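Local coordinates for protein trigger factor (Thermotoga maritima, PDB 2NSA) that probably acts as a ribosome-associated chaperone that keeps newly made proteins open, and as a peptidyl-prolyl cis-trans isomerase, at residues Q32-L37 / K154-L159; V41-S46 / D90-D95; L53-I58 / K79-L84. All coordinates share one frame; numbering follows the deposited sequence.

How the interactions relate
All three contacts lie in the all-helical C-terminal part of trigger factor, which, as in its relatives, probably has chaperone activity of its own. They are nested along the chain: interaction 1 joins helices 25-36 and 140-160, interaction 2 lies within the loop it closes, and interaction 3 within that of interaction 2. Helix 77-105 serves both interactions 2 and 3, which are about 16 Å apart between centres and touch where Ile92 packs on Leu53. Interactions 1 and 2, about 16 Å between centres, are joined by a probable hydrogen bond from Arg94 to the Leu34 carbonyl. Interactions 1 and 3, about 25 Å between centres, do not touch (nearest atoms about 11 Å apart); interaction 2 touches both.

Interaction 1. Residues Q32-L37 / K154-L159; sequences QLLEKL and KVLDLL
Leu156 packs into a group formed by Leu33, Leu34 and Leu37, where two helices of the all-helical C-terminal domain cross. The axes of the two short segments make 105° and come no nearer than 11.1 Å, a wide spacing that suits leucine, whose branched end spans the gap without bringing a polar atom into it. The CB of Leu156 points toward helix 25-36, and the first torsion sets CG opposite the carbonyl carbon (chi1 -63°), from where the fork faces the other helix. Leu156 CG lies 4.1 Å from Leu34 CD2. Beyond it the two methyls divide the work. Leu156 CD1 is given to Leu34, 3.6 Å from Leu34 CD2 and a little farther from Leu34 CG. The other methyl meets all three leucines: Leu156 CD2 is 3.5 Å from Leu34 CD2, 3.7 Å from Leu33 CD2 and 4.0 Å from Leu37 CD1. Leu34 lies across Leu156 at about a right angle, and its CD2 touches both branches of the fork.

Leu33 sits one residue earlier on the helix and directs its CB at the partner, while Leu34 gets there mainly through the end of its side chain. Around them, Leu9 of helix 6-12 touches Leu33 and Leu37, and Leu101 of helix 77-105 lies against Leu159, making this a buried apolar junction of several helices. Leu33 CD2 also extends one turn along helix 140-160, coming within 3.8 Å of Leu156 O and 3.9 Å of Leu159 CB.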
ATOM      1  N   GLN A  32       7.588  -1.441   7.181  1.00 35.88           N
ATOM      2  CA  GLN A  32       8.867  -0.813   6.866  1.00 35.27           C
ATOM      3  C   GLN A  32       9.200  -0.951   5.385  1.00 33.07           C
ATOM      4  O   GLN A  32       9.801  -0.057   4.789  1.00 31.46           O
ATOM      5  CB  GLN A  32       9.993  -1.417   7.715  1.00 38.63           C
ATOM      6  CG  GLN A  32      11.344  -0.739   7.507  1.00 43.34           C
ATOM      7  CD  GLN A  32      12.367  -1.110   8.568  1.00 46.57           C
ATOM      8  OE1 GLN A  32      12.684  -2.285   8.761  1.00 49.57           O
ATOM      9  NE2 GLN A  32      12.890  -0.103   9.262  1.00 48.79           N
ATOM     10  N   LEU A  33       8.810  -2.074   4.794  1.00 31.59           N
ATOM     11  CA  LEU A  33       9.063  -2.305   3.378  1.00 29.14           C
ATOM     12  C   LEU A  33       8.323  -1.254   2.557  1.00 27.72           C
ATOM     13  O   LEU A  33       8.906  -0.610   1.684  1.00 28.83           O
ATOM     14  CB  LEU A  33       8.597  -3.707   2.979  1.00 29.03           C
ATOM     15  CG  LEU A  33       8.775  -4.090   1.509  1.00 28.97           C
ATOM     16  CD1 LEU A  33      10.223  -3.907   1.090  1.00 27.62           C
ATOM     17  CD2 LEU A  33       8.328  -5.531   1.316  1.00 27.33           C
ATOM     18  N   LEU A  34       7.039  -1.073   2.853  1.00 24.62           N
ATOM     19  CA  LEU A  34       6.219  -0.096   2.146  1.00 25.60           C
ATOM     20  C   LEU A  34       6.732   1.326   2.332  1.00 26.62           C
ATOM     21  O   LEU A  34       6.693   2.140   1.411  1.00 26.68           O
ATOM     22  CB  LEU A  34       4.767  -0.164   2.631  1.00 25.72           C
ATOM     23  CG  LEU A  34       3.916  -1.346   2.178  1.00 27.40           C
ATOM     24  CD1 LEU A  34       2.558  -1.281   2.858  1.00 29.34           C
ATOM     25  CD2 LEU A  34       3.763  -1.323   0.662  1.00 27.57           C
ATOM     26  N   GLU A  35       7.209   1.623   3.533  1.00 27.46           N
ATOM     27  CA  GLU A  35       7.714   2.952   3.834  1.00 27.83           C
ATOM     28  C   GLU A  35       8.975   3.309   3.056  1.00 26.95           C
ATOM     29  O   GLU A  35       9.176   4.466   2.687  1.00 25.99           O
ATOM     30  CB  GLU A  35       7.986   3.070   5.333  1.00 32.57           C
ATOM     31  CG  GLU A  35       8.525   4.420   5.758  1.00 38.08           C
ATOM     32  CD  GLU A  35       8.746   4.511   7.255  1.00 42.68           C
ATOM     33  OE1 GLU A  35       9.173   5.587   7.726  1.00 46.23           O
ATOM     34  OE2 GLU A  35       8.491   3.509   7.960  1.00 45.19           O
ATOM     35  N   LYS A  36       9.817   2.317   2.791  1.00 24.80           N
ATOM     36  CA  LYS A  36      11.067   2.565   2.084  1.00 24.49           C
ATOM     37  C   LYS A  36      11.002   2.410   0.568  1.00 22.93           C
ATOM     38  O   LYS A  36      11.815   2.991  -0.150  1.00 21.65           O
ATOM     39  CB  LYS A  36      12.165   1.656   2.643  1.00 27.74           C
ATOM     40  CG  LYS A  36      12.520   1.933   4.096  1.00 30.80           C
ATOM     41  CD  LYS A  36      13.012   3.361   4.281  1.00 33.85           C
ATOM     42  CE  LYS A  36      13.443   3.616   5.719  1.00 35.75           C
ATOM     43  NZ  LYS A  36      13.926   5.008   5.921  1.00 36.94           N
ATOM     44  N   LEU A  37      10.034   1.641   0.082  1.00 22.27           N
ATOM     45  CA  LEU A  37       9.900   1.416  -1.355  1.00 21.14           C
ATOM     46  C   LEU A  37       9.934   2.667  -2.243  1.00 20.00           C
ATOM     47  O   LEU A  37      10.567   2.659  -3.294  1.00 19.63           O
ATOM     48  CB  LEU A  37       8.632   0.601  -1.648  1.00 21.17           C
ATOM     49  CG  LEU A  37       8.743  -0.910  -1.399  1.00 22.43           C
ATOM     50  CD1 LEU A  37       7.391  -1.582  -1.627  1.00 22.86           C
ATOM     51  CD2 LEU A  37       9.793  -1.502  -2.339  1.00 22.87           C
ATOM     52  N   LYS A 154       0.690  -9.920  -2.254  1.00 15.35           N
ATOM     53  CA  LYS A 154       1.542 -10.993  -2.746  1.00 16.24           C
ATOM     54  C   LYS A 154       2.950 -10.493  -3.048  1.00 14.64           C
ATOM     55  O   LYS A 154       3.931 -11.159  -2.725  1.00 14.99           O
ATOM     56  CB  LYS A 154       0.904 -11.641  -3.978  1.00 18.03           C
ATOM     57  CG  LYS A 154      -0.363 -12.400  -3.607  1.00 21.15           C
ATOM     58  CD  LYS A 154      -1.296 -12.629  -4.776  1.00 28.46           C
ATOM     59  CE  LYS A 154      -0.669 -13.507  -5.822  1.00 27.09           C
ATOM     60  NZ  LYS A 154      -1.681 -13.946  -6.820  1.00 23.44           N
ATOM     61  N   VAL A 155       3.057  -9.312  -3.646  1.00 13.14           N
ATOM     62  CA  VAL A 155       4.368  -8.764  -3.954  1.00 14.58           C
ATOM     63  C   VAL A 155       5.139  -8.470  -2.670  1.00 15.04           C
ATOM     64  O   VAL A 155       6.314  -8.822  -2.555  1.00 14.96           O
ATOM     65  CB  VAL A 155       4.254  -7.483  -4.815  1.00 13.86           C
ATOM     66  CG1 VAL A 155       5.622  -6.819  -4.968  1.00 15.69           C
ATOM     67  CG2 VAL A 155       3.697  -7.841  -6.188  1.00 15.67           C
ATOM     68  N   LEU A 156       4.487  -7.842  -1.696  1.00 14.11           N
ATOM     69  CA  LEU A 156       5.171  -7.543  -0.440  1.00 15.15           C
ATOM     70  C   LEU A 156       5.630  -8.818   0.270  1.00 15.40           C
ATOM     71  O   LEU A 156       6.767  -8.892   0.741  1.00 16.69           O
ATOM     72  CB  LEU A 156       4.262  -6.738   0.489  1.00 16.04           C
ATOM     73  CG  LEU A 156       3.874  -5.361  -0.057  1.00 15.01           C
ATOM     74  CD1 LEU A 156       2.846  -4.752   0.885  1.00 17.09           C
ATOM     75  CD2 LEU A 156       5.096  -4.461  -0.191  1.00 17.38           C
ATOM     76  N   ASP A 157       4.755  -9.819   0.340  1.00 14.62           N
ATOM     77  CA  ASP A 157       5.107 -11.076   1.004  1.00 16.17           C
ATOM     78  C   ASP A 157       6.301 -11.744   0.326  1.00 16.20           C
ATOM     79  O   ASP A 157       7.207 -12.238   0.999  1.00 19.05           O
ATOM     80  CB  ASP A 157       3.911 -12.027   1.027  1.00 16.92           C
ATOM     81  CG  ASP A 157       2.859 -11.620   2.053  1.00 19.00           C
ATOM     82  OD1 ASP A 157       3.108 -10.670   2.819  1.00 21.20           O
ATOM     83  OD2 ASP A 157       1.789 -12.257   2.096  1.00 25.98           O
ATOM     84  N   LEU A 158       6.304 -11.762  -1.003  1.00 16.39           N
ATOM     85  CA  LEU A 158       7.415 -12.367  -1.736  1.00 17.91           C
ATOM     86  C   LEU A 158       8.727 -11.649  -1.437  1.00 19.41           C
ATOM     87  O   LEU A 158       9.763 -12.290  -1.239  1.00 21.33           O
ATOM     88  CB  LEU A 158       7.145 -12.338  -3.243  1.00 19.04           C
ATOM     89  CG  LEU A 158       6.154 -13.368  -3.780  1.00 21.40           C
ATOM     90  CD1 LEU A 158       5.773 -13.016  -5.214  1.00 21.99           C
ATOM     91  CD2 LEU A 158       6.781 -14.761  -3.721  1.00 24.36           C
ATOM     92  N   LEU A 159       8.702 -10.321  -1.414  1.00 18.84           N
ATOM     93  CA  LEU A 159       9.922  -9.583  -1.125  1.00 17.49           C
ATOM     94  C   LEU A 159      10.426  -9.898   0.279  1.00 20.81           C
ATOM     95  O   LEU A 159      11.615 -10.147   0.474  1.00 20.11           O
ATOM     96  CB  LEU A 159       9.696  -8.074  -1.270  1.00 19.35           C
ATOM     97  CG  LEU A 159       9.391  -7.572  -2.683  1.00 19.34           C
ATOM     98  CD1 LEU A 159       9.096  -6.076  -2.624  1.00 21.06           C
ATOM     99  CD2 LEU A 159      10.564  -7.851  -3.618  1.00 21.49           C
TER

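Interaction 2. Residues V41-S46 / D90-D95; sequences VEIEIS and DDIKRD
Lys93 and Ile43 touch across this contact, and next to Lys93 on the helix stands Arg94, whose guanidinium is the flat group here and does not touch the loop. One guanidinium face has Asp90 O above it, offset toward the rim. At an edge lies the Asp91 carboxylate: Arg94 NH1 donates to Asp91 OD1 over 2.6 Å at an N-H...O angle of 153°. The oxygen is only 6° out of the guanidinium plane and accepts through its anti lone pair, the one away from OD2. This salt bridge, together with the bond from Arg94 NE to Leu34 O, would hold the group's rotation.

On the loop side, alternate residues Val41, Ile43 and Ile45 direct their side chains at helix 77-105, as suits an extended chain with beta-branched residues facing the helix. Val41 CG1 presses on Lys93 CB at 3.5 Å, and Ile43 CG1 on Lys93 CG at 3.4 Å, both tighter than usual for carbons. Ile43 and Lys93 run past each other in opposite directions. The lysine chain, fully extended beyond CG, thus offers its methylenes to the loop and still carries its amine to water: one water accepts from Lys93 NZ at 2.8 Å and donates to Val41 O at 2.9 Å. With an alanine in place of the lysine, Ile43 CG1 would probably lose its closest partner across the contact and the water its donor on the helix. Farther along, Ile92 CG2 meets Ile43 CD1 at 4.2 Å, and Ile92 CD1 lies near Ile45 CD1.

No strand takes part. The loop runs from helix 25-36 to helix 47-64, whose Leu50 and Leu53 touch Ile45 and Ile92 respectively, while Pro38 is touched by Lys93 and Arg94.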
ATOM      1  N   VAL A  41      12.567   4.645  -6.698  1.00 29.06           N
ATOM      2  CA  VAL A  41      11.957   4.980  -7.976  1.00 28.72           C
ATOM      3  C   VAL A  41      11.809   6.487  -8.135  1.00 28.81           C
ATOM      4  O   VAL A  41      11.716   7.220  -7.153  1.00 26.96           O
ATOM      5  CB  VAL A  41      10.568   4.308  -8.133  1.00 30.84           C
ATOM      6  CG1 VAL A  41       9.579   4.912  -7.156  1.00 28.97           C
ATOM      7  CG2 VAL A  41      10.078   4.451  -9.563  1.00 31.57           C
ATOM      8  N   GLU A  42      11.804   6.942  -9.383  1.00 29.80           N
ATOM      9  CA  GLU A  42      11.654   8.355  -9.685  1.00 32.51           C
ATOM     10  C   GLU A  42      10.402   8.562 -10.529  1.00 31.77           C
ATOM     11  O   GLU A  42      10.145   7.814 -11.474  1.00 31.65           O
ATOM     12  CB  GLU A  42      12.876   8.875 -10.448  1.00 36.58           C
ATOM     13  CG  GLU A  42      13.160   8.120 -11.738  1.00 43.11           C
ATOM     14  CD  GLU A  42      14.212   8.798 -12.593  1.00 45.86           C
ATOM     15  OE1 GLU A  42      13.959   9.934 -13.052  1.00 48.90           O
ATOM     16  OE2 GLU A  42      15.287   8.196 -12.804  1.00 47.47           O
ATOM     17  N   ILE A  43       9.625   9.579 -10.173  1.00 30.22           N
ATOM     18  CA  ILE A  43       8.396   9.913 -10.884  1.00 31.09           C
ATOM     19  C   ILE A  43       8.517  11.339 -11.408  1.00 29.23           C
ATOM     20  O   ILE A  43       8.880  12.251 -10.665  1.00 29.86           O
ATOM     21  CB  ILE A  43       7.163   9.869  -9.946  1.00 32.32           C
ATOM     22  CG1 ILE A  43       6.974   8.464  -9.369  1.00 36.38           C
ATOM     23  CG2 ILE A  43       5.919  10.322 -10.705  1.00 34.90           C
ATOM     24  CD1 ILE A  43       6.403   7.457 -10.342  1.00 35.41           C
ATOM     25  N   GLU A  44       8.214  11.527 -12.685  1.00 29.78           N
ATOM     26  CA  GLU A  44       8.266  12.852 -13.286  1.00 31.03           C
ATOM     27  C   GLU A  44       6.831  13.349 -13.464  1.00 28.57           C
ATOM     28  O   GLU A  44       6.189  13.073 -14.473  1.00 31.67           O
ATOM     29  CB  GLU A  44       8.996  12.787 -14.633  1.00 34.77           C
ATOM     30  CG  GLU A  44       8.479  11.721 -15.589  1.00 39.16           C
ATOM     31  CD  GLU A  44       9.394  11.515 -16.790  1.00 42.71           C
ATOM     32  OE1 GLU A  44      10.119  12.466 -17.161  1.00 44.66           O
ATOM     33  OE2 GLU A  44       9.385  10.404 -17.364  1.00 42.63           O
ATOM     34  N   ILE A  45       6.331  14.074 -12.467  1.00 26.17           N
ATOM     35  CA  ILE A  45       4.967  14.594 -12.495  1.00 24.48           C
ATOM     36  C   ILE A  45       4.960  16.075 -12.098  1.00 22.36           C
ATOM     37  O   ILE A  45       5.809  16.519 -11.325  1.00 24.25           O
ATOM     38  CB  ILE A  45       4.057  13.768 -11.541  1.00 26.67           C
ATOM     39  CG1 ILE A  45       2.587  14.013 -11.863  1.00 27.07           C
ATOM     40  CG2 ILE A  45       4.345  14.121 -10.090  1.00 27.17           C
ATOM     41  CD1 ILE A  45       1.654  13.029 -11.172  1.00 30.38           C
ATOM     42  N   SER A  46       4.006  16.836 -12.626  1.00 18.05           N
ATOM     43  CA  SER A  46       3.935  18.266 -12.329  1.00 17.20           C
ATOM     44  C   SER A  46       3.499  18.559 -10.902  1.00 17.77           C
ATOM     45  O   SER A  46       2.758  17.784 -10.290  1.00 14.93           O
ATOM     46  CB  SER A  46       2.974  18.972 -13.295  1.00 15.69           C
ATOM     47  OG  SER A  46       1.613  18.723 -12.961  1.00 16.76           O
ATOM     48  N   ASP A  90       4.640   9.916  -2.466  1.00 12.25           N
ATOM     49  CA  ASP A  90       5.196   8.631  -2.045  1.00 14.98           C
ATOM     50  C   ASP A  90       4.258   7.481  -2.419  1.00 14.39           C
ATOM     51  O   ASP A  90       4.727   6.407  -2.792  1.00 13.37           O
ATOM     52  CB  ASP A  90       5.481   8.615  -0.540  1.00 17.67           C
ATOM     53  CG  ASP A  90       6.802   9.284  -0.188  1.00 21.85           C
ATOM     54  OD1 ASP A  90       7.659   9.448  -1.085  1.00 23.58           O
ATOM     55  OD2 ASP A  90       6.995   9.634   0.995  1.00 25.44           O
ATOM     56  N   ASP A  91       2.943   7.699  -2.330  1.00 12.46           N
ATOM     57  CA  ASP A  91       1.987   6.649  -2.686  1.00 14.43           C
ATOM     58  C   ASP A  91       2.088   6.342  -4.179  1.00 13.46           C
ATOM     59  O   ASP A  91       2.032   5.179  -4.596  1.00 14.46           O
ATOM     60  CB  ASP A  91       0.532   7.048  -2.392  1.00 16.64           C
ATOM     61  CG  ASP A  91       0.220   7.144  -0.908  1.00 20.05           C
ATOM     62  OD1 ASP A  91       0.911   6.499  -0.095  1.00 20.60           O
ATOM     63  OD2 ASP A  91      -0.746   7.860  -0.561  1.00 24.29           O
ATOM     64  N   ILE A  92       2.200   7.392  -4.987  1.00 10.84           N
ATOM     65  CA  ILE A  92       2.309   7.228  -6.432  1.00 11.00           C
ATOM     66  C   ILE A  92       3.566   6.426  -6.758  1.00 12.16           C
ATOM     67  O   ILE A  92       3.536   5.516  -7.597  1.00 12.32           O
ATOM     68  CB  ILE A  92       2.352   8.599  -7.142  1.00 13.76           C
ATOM     69  CG1 ILE A  92       0.991   9.280  -6.994  1.00 11.23           C
ATOM     70  CG2 ILE A  92       2.645   8.423  -8.633  1.00 13.49           C
ATOM     71  CD1 ILE A  92       0.961  10.713  -7.549  1.00 14.79           C
ATOM     72  N   LYS A  93       4.673   6.767  -6.102  1.00 11.61           N
ATOM     73  CA  LYS A  93       5.923   6.046  -6.316  1.00 11.90           C
ATOM     74  C   LYS A  93       5.791   4.593  -5.871  1.00 13.77           C
ATOM     75  O   LYS A  93       6.200   3.671  -6.585  1.00 14.58           O
ATOM     76  CB  LYS A  93       7.062   6.701  -5.533  1.00 14.67           C
ATOM     77  CG  LYS A  93       7.482   8.045  -6.081  1.00 15.00           C
ATOM     78  CD  LYS A  93       8.571   8.651  -5.213  1.00 18.38           C
ATOM     79  CE  LYS A  93       9.031   9.981  -5.745  1.00 23.90           C
ATOM     80  NZ  LYS A  93      10.062  10.581  -4.851  1.00 28.35           N
ATOM     81  N   ARG A  94       5.215   4.401  -4.689  1.00 12.45           N
ATOM     82  CA  ARG A  94       5.037   3.072  -4.130  1.00 14.40           C
ATOM     83  C   ARG A  94       4.201   2.191  -5.049  1.00 14.05           C
ATOM     84  O   ARG A  94       4.558   1.038  -5.318  1.00 13.32           O
ATOM     85  CB  ARG A  94       4.368   3.163  -2.755  1.00 16.83           C
ATOM     86  CG  ARG A  94       4.497   1.897  -1.929  1.00 22.13           C
ATOM     87  CD  ARG A  94       3.881   2.037  -0.539  1.00 22.18           C
ATOM     88  NE  ARG A  94       4.446   3.139   0.233  1.00 23.96           N
ATOM     89  CZ  ARG A  94       3.865   4.326   0.378  1.00 22.54           C
ATOM     90  NH1 ARG A  94       2.699   4.566  -0.201  1.00 21.59           N
ATOM     91  NH2 ARG A  94       4.439   5.269   1.119  1.00 24.00           N
ATOM     92  N   ASP A  95       3.081   2.719  -5.532  1.00 11.91           N
ATOM     93  CA  ASP A  95       2.240   1.920  -6.408  1.00 11.68           C
ATOM     94  C   ASP A  95       2.948   1.562  -7.714  1.00 12.02           C
ATOM     95  O   ASP A  95       2.771   0.461  -8.231  1.00 13.64           O
ATOM     96  CB  ASP A  95       0.902   2.618  -6.664  1.00 13.36           C
ATOM     97  CG  ASP A  95       0.022   2.649  -5.423  1.00 15.30           C
ATOM     98  OD1 ASP A  95       0.334   1.922  -4.457  1.00 16.39           O
ATOM     99  OD2 ASP A  95      -0.987   3.394  -5.413  1.00 15.83           O
TER
HETATM  100  O   HOH W   1      12.060   8.638  -4.653  1.00 35.15           O

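Interaction 3. Residues L53-I58 / K79-L84; sequences LVNEAI and KFREEL
Phe80 meets Ile58 at the start of a helix-helix crossing in the C-terminal domain, where the short segments of helices 47-64 and 77-105 pass at 110°. Phe80 CE2 approaches Ile58 CG1 to 4.0 Å, the two side chains sliding past each other in opposite directions. The ring mostly serves other neighbours: Tyr74 packs on it edge-to-face, and Tyr67, Ile70 and Val71 of helix 67-72 touch it too.

Arg81 follows and does two jobs, since its long chain is apolar at the base and charged at the end. With its first torsion placing CG anti to the carbonyl carbon, Arg81 CG lies 3.9 Å from Val54 CG1, and the extended chain from CG to NE then takes the guanidinium to Asn55. Arg81 NH1 donates to Asn55 OD1 over 2.7 Å, nearly along the C=O axis but with a bent N-H...O angle of 131°, and the oxygen is 28° out of the guanidinium plane. Water, lying in that plane, accepts from Arg81 NH2 at 3.1 Å and also reaches Asn55 OD1 weakly. Ile58 CD1 lies over one face of the guanidinium, off toward its rim, and 3.5 Å from Arg81 CZ. Glu77 adds a salt bridge to Arg81 NE.

Leu84 then closes the crossing. A leucine fits because one methyl, CD2, can lie among Val54, Ile58 and the small Ala57: Leu84 CD2 is 3.8 Å from Ala57 CB, 3.9 Å from Ile58 CG1 and 4.0 Å from Val54 CG1.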
ATOM      1  N   LEU A  53      -4.254  16.693  -6.485  1.00 16.15           N
ATOM      2  CA  LEU A  53      -4.484  15.481  -5.704  1.00 15.47           C
ATOM      3  C   LEU A  53      -4.642  15.813  -4.222  1.00 16.51           C
ATOM      4  O   LEU A  53      -5.440  15.193  -3.516  1.00 16.40           O
ATOM      5  CB  LEU A  53      -3.339  14.481  -5.909  1.00 15.50           C
ATOM      6  CG  LEU A  53      -3.228  13.994  -7.357  1.00 17.47           C
ATOM      7  CD1 LEU A  53      -2.128  12.953  -7.464  1.00 17.60           C
ATOM      8  CD2 LEU A  53      -4.561  13.407  -7.807  1.00 18.97           C
ATOM      9  N   VAL A  54      -3.880  16.798  -3.760  1.00 15.16           N
ATOM     10  CA  VAL A  54      -3.958  17.222  -2.368  1.00 15.59           C
ATOM     11  C   VAL A  54      -5.363  17.786  -2.112  1.00 17.87           C
ATOM     12  O   VAL A  54      -5.986  17.477  -1.096  1.00 18.27           O
ATOM     13  CB  VAL A  54      -2.871  18.284  -2.052  1.00 16.80           C
ATOM     14  CG1 VAL A  54      -3.134  18.937  -0.692  1.00 18.52           C
ATOM     15  CG2 VAL A  54      -1.499  17.625  -2.054  1.00 16.41           C
ATOM     16  N   ASN A  55      -5.879  18.592  -3.037  1.00 19.47           N
ATOM     17  CA  ASN A  55      -7.221  19.155  -2.855  1.00 20.87           C
ATOM     18  C   ASN A  55      -8.285  18.080  -2.773  1.00 22.55           C
ATOM     19  O   ASN A  55      -9.191  18.151  -1.943  1.00 22.52           O
ATOM     20  CB  ASN A  55      -7.617  20.084  -3.998  1.00 23.97           C
ATOM     21  CG  ASN A  55      -6.723  21.276  -4.114  1.00 25.61           C
ATOM     22  OD1 ASN A  55      -6.253  21.814  -3.111  1.00 29.99           O
ATOM     23  ND2 ASN A  55      -6.490  21.717  -5.344  1.00 28.77           N
ATOM     24  N   GLU A  56      -8.188  17.089  -3.649  1.00 22.27           N
ATOM     25  CA  GLU A  56      -9.166  16.016  -3.673  1.00 23.08           C
ATOM     26  C   GLU A  56      -9.144  15.192  -2.393  1.00 21.44           C
ATOM     27  O   GLU A  56     -10.196  14.759  -1.912  1.00 22.73           O
ATOM     28  CB  GLU A  56      -8.935  15.158  -4.916  1.00 25.11           C
ATOM     29  CG  GLU A  56      -8.986  16.011  -6.183  1.00 30.04           C
ATOM     30  CD  GLU A  56      -8.714  15.233  -7.457  1.00 31.49           C
ATOM     31  OE1 GLU A  56      -7.747  14.446  -7.483  1.00 32.57           O
ATOM     32  OE2 GLU A  56      -9.464  15.429  -8.438  1.00 35.46           O
ATOM     33  N   ALA A  57      -7.954  15.003  -1.824  1.00 19.72           N
ATOM     34  CA  ALA A  57      -7.805  14.250  -0.579  1.00 18.37           C
ATOM     35  C   ALA A  57      -8.446  15.042   0.556  1.00 18.75           C
ATOM     36  O   ALA A  57      -9.119  14.479   1.423  1.00 20.37           O
ATOM     37  CB  ALA A  57      -6.332  14.014  -0.277  1.00 19.75           C
ATOM     38  N   ILE A  58      -8.231  16.354   0.537  1.00 18.98           N
ATOM     39  CA  ILE A  58      -8.793  17.226   1.559  1.00 19.34           C
ATOM     40  C   ILE A  58     -10.312  17.288   1.419  1.00 20.96           C
ATOM     41  O   ILE A  58     -11.030  17.266   2.418  1.00 21.57           O
ATOM     42  CB  ILE A  58      -8.184  18.636   1.471  1.00 18.33           C
ATOM     43  CG1 ILE A  58      -6.760  18.605   2.029  1.00 20.10           C
ATOM     44  CG2 ILE A  58      -9.051  19.637   2.236  1.00 17.33           C
ATOM     45  CD1 ILE A  58      -5.981  19.901   1.848  1.00 20.69           C
ATOM     46  N   LYS A  79       1.106  23.830   6.080  1.00 20.85           N
ATOM     47  CA  LYS A  79       2.011  22.761   6.499  1.00 24.52           C
ATOM     48  C   LYS A  79       1.387  21.403   6.207  1.00 22.95           C
ATOM     49  O   LYS A  79       2.061  20.488   5.729  1.00 22.58           O
ATOM     50  CB  LYS A  79       2.306  22.870   7.995  1.00 27.90           C
ATOM     51  CG  LYS A  79       2.956  24.174   8.437  1.00 32.91           C
ATOM     52  CD  LYS A  79       4.446  24.249   8.115  1.00 37.77           C
ATOM     53  CE  LYS A  79       4.715  24.711   6.693  1.00 39.11           C
ATOM     54  NZ  LYS A  79       6.167  24.971   6.478  1.00 42.16           N
ATOM     55  N   PHE A  80       0.094  21.280   6.504  1.00 20.98           N
ATOM     56  CA  PHE A  80      -0.622  20.031   6.273  1.00 19.94           C
ATOM     57  C   PHE A  80      -0.629  19.684   4.786  1.00 21.03           C
ATOM     58  O   PHE A  80      -0.411  18.530   4.408  1.00 20.26           O
ATOM     59  CB  PHE A  80      -2.059  20.123   6.786  1.00 21.09           C
ATOM     60  CG  PHE A  80      -2.880  18.899   6.488  1.00 22.93           C
ATOM     61  CD1 PHE A  80      -2.488  17.651   6.971  1.00 24.61           C
ATOM     62  CD2 PHE A  80      -4.025  18.984   5.707  1.00 26.27           C
ATOM     63  CE1 PHE A  80      -3.231  16.501   6.675  1.00 25.39           C
ATOM     64  CE2 PHE A  80      -4.775  17.840   5.407  1.00 27.39           C
ATOM     65  CZ  PHE A  80      -4.374  16.599   5.894  1.00 26.91           C
ATOM     66  N   ARG A  81      -0.879  20.679   3.939  1.00 18.35           N
ATOM     67  CA  ARG A  81      -0.888  20.432   2.499  1.00 18.68           C
ATOM     68  C   ARG A  81       0.491  19.966   2.038  1.00 19.50           C
ATOM     69  O   ARG A  81       0.599  19.049   1.219  1.00 19.91           O
ATOM     70  CB  ARG A  81      -1.301  21.689   1.731  1.00 18.96           C
ATOM     71  CG  ARG A  81      -2.798  21.967   1.755  1.00 20.20           C
ATOM     72  CD  ARG A  81      -3.142  23.239   0.973  1.00 23.16           C
ATOM     73  NE  ARG A  81      -4.557  23.580   1.072  1.00 25.20           N
ATOM     74  CZ  ARG A  81      -5.519  23.058   0.316  1.00 25.16           C
ATOM     75  NH1 ARG A  81      -5.231  22.160  -0.619  1.00 23.36           N
ATOM     76  NH2 ARG A  81      -6.781  23.426   0.506  1.00 28.12           N
ATOM     77  N   GLU A  82       1.541  20.583   2.575  1.00 18.22           N
ATOM     78  CA  GLU A  82       2.908  20.205   2.207  1.00 20.85           C
ATOM     79  C   GLU A  82       3.172  18.745   2.570  1.00 20.63           C
ATOM     80  O   GLU A  82       3.777  18.000   1.789  1.00 21.89           O
ATOM     81  CB  GLU A  82       3.931  21.110   2.915  1.00 22.25           C
ATOM     82  CG  GLU A  82       4.115  22.494   2.278  1.00 27.08           C
ATOM     83  CD  GLU A  82       4.778  23.511   3.209  1.00 33.78           C
ATOM     84  OE1 GLU A  82       5.700  23.136   3.967  1.00 35.78           O
ATOM     85  OE2 GLU A  82       4.383  24.697   3.174  1.00 36.45           O
ATOM     86  N   GLU A  83       2.731  18.337   3.755  1.00 19.39           N
ATOM     87  CA  GLU A  83       2.932  16.958   4.191  1.00 21.23           C
ATOM     88  C   GLU A  83       2.128  15.990   3.339  1.00 21.56           C
ATOM     89  O   GLU A  83       2.630  14.943   2.918  1.00 19.95           O
ATOM     90  CB  GLU A  83       2.530  16.774   5.654  1.00 25.79           C
ATOM     91  CG  GLU A  83       2.590  15.316   6.087  1.00 32.36           C
ATOM     92  CD  GLU A  83       2.643  15.142   7.584  1.00 37.09           C
ATOM     93  OE1 GLU A  83       3.434  15.856   8.240  1.00 39.51           O
ATOM     94  OE2 GLU A  83       1.904  14.280   8.103  1.00 40.72           O
ATOM     95  N   LEU A  84       0.872  16.343   3.097  1.00 18.85           N
ATOM     96  CA  LEU A  84      -0.011  15.505   2.305  1.00 18.09           C
ATOM     97  C   LEU A  84       0.520  15.350   0.886  1.00 17.94           C
ATOM     98  O   LEU A  84       0.387  14.282   0.277  1.00 17.49           O
ATOM     99  CB  LEU A  84      -1.421  16.103   2.285  1.00 20.76           C
ATOM    100  CG  LEU A  84      -2.543  15.285   1.648  1.00 21.35           C
ATOM    101  CD1 LEU A  84      -2.546  13.871   2.207  1.00 24.08           C
ATOM    102  CD2 LEU A  84      -3.879  15.973   1.913  1.00 22.80           C
TER
HETATM  103  O   HOH W   2      -8.916  21.733  -0.998  1.00 48.31           O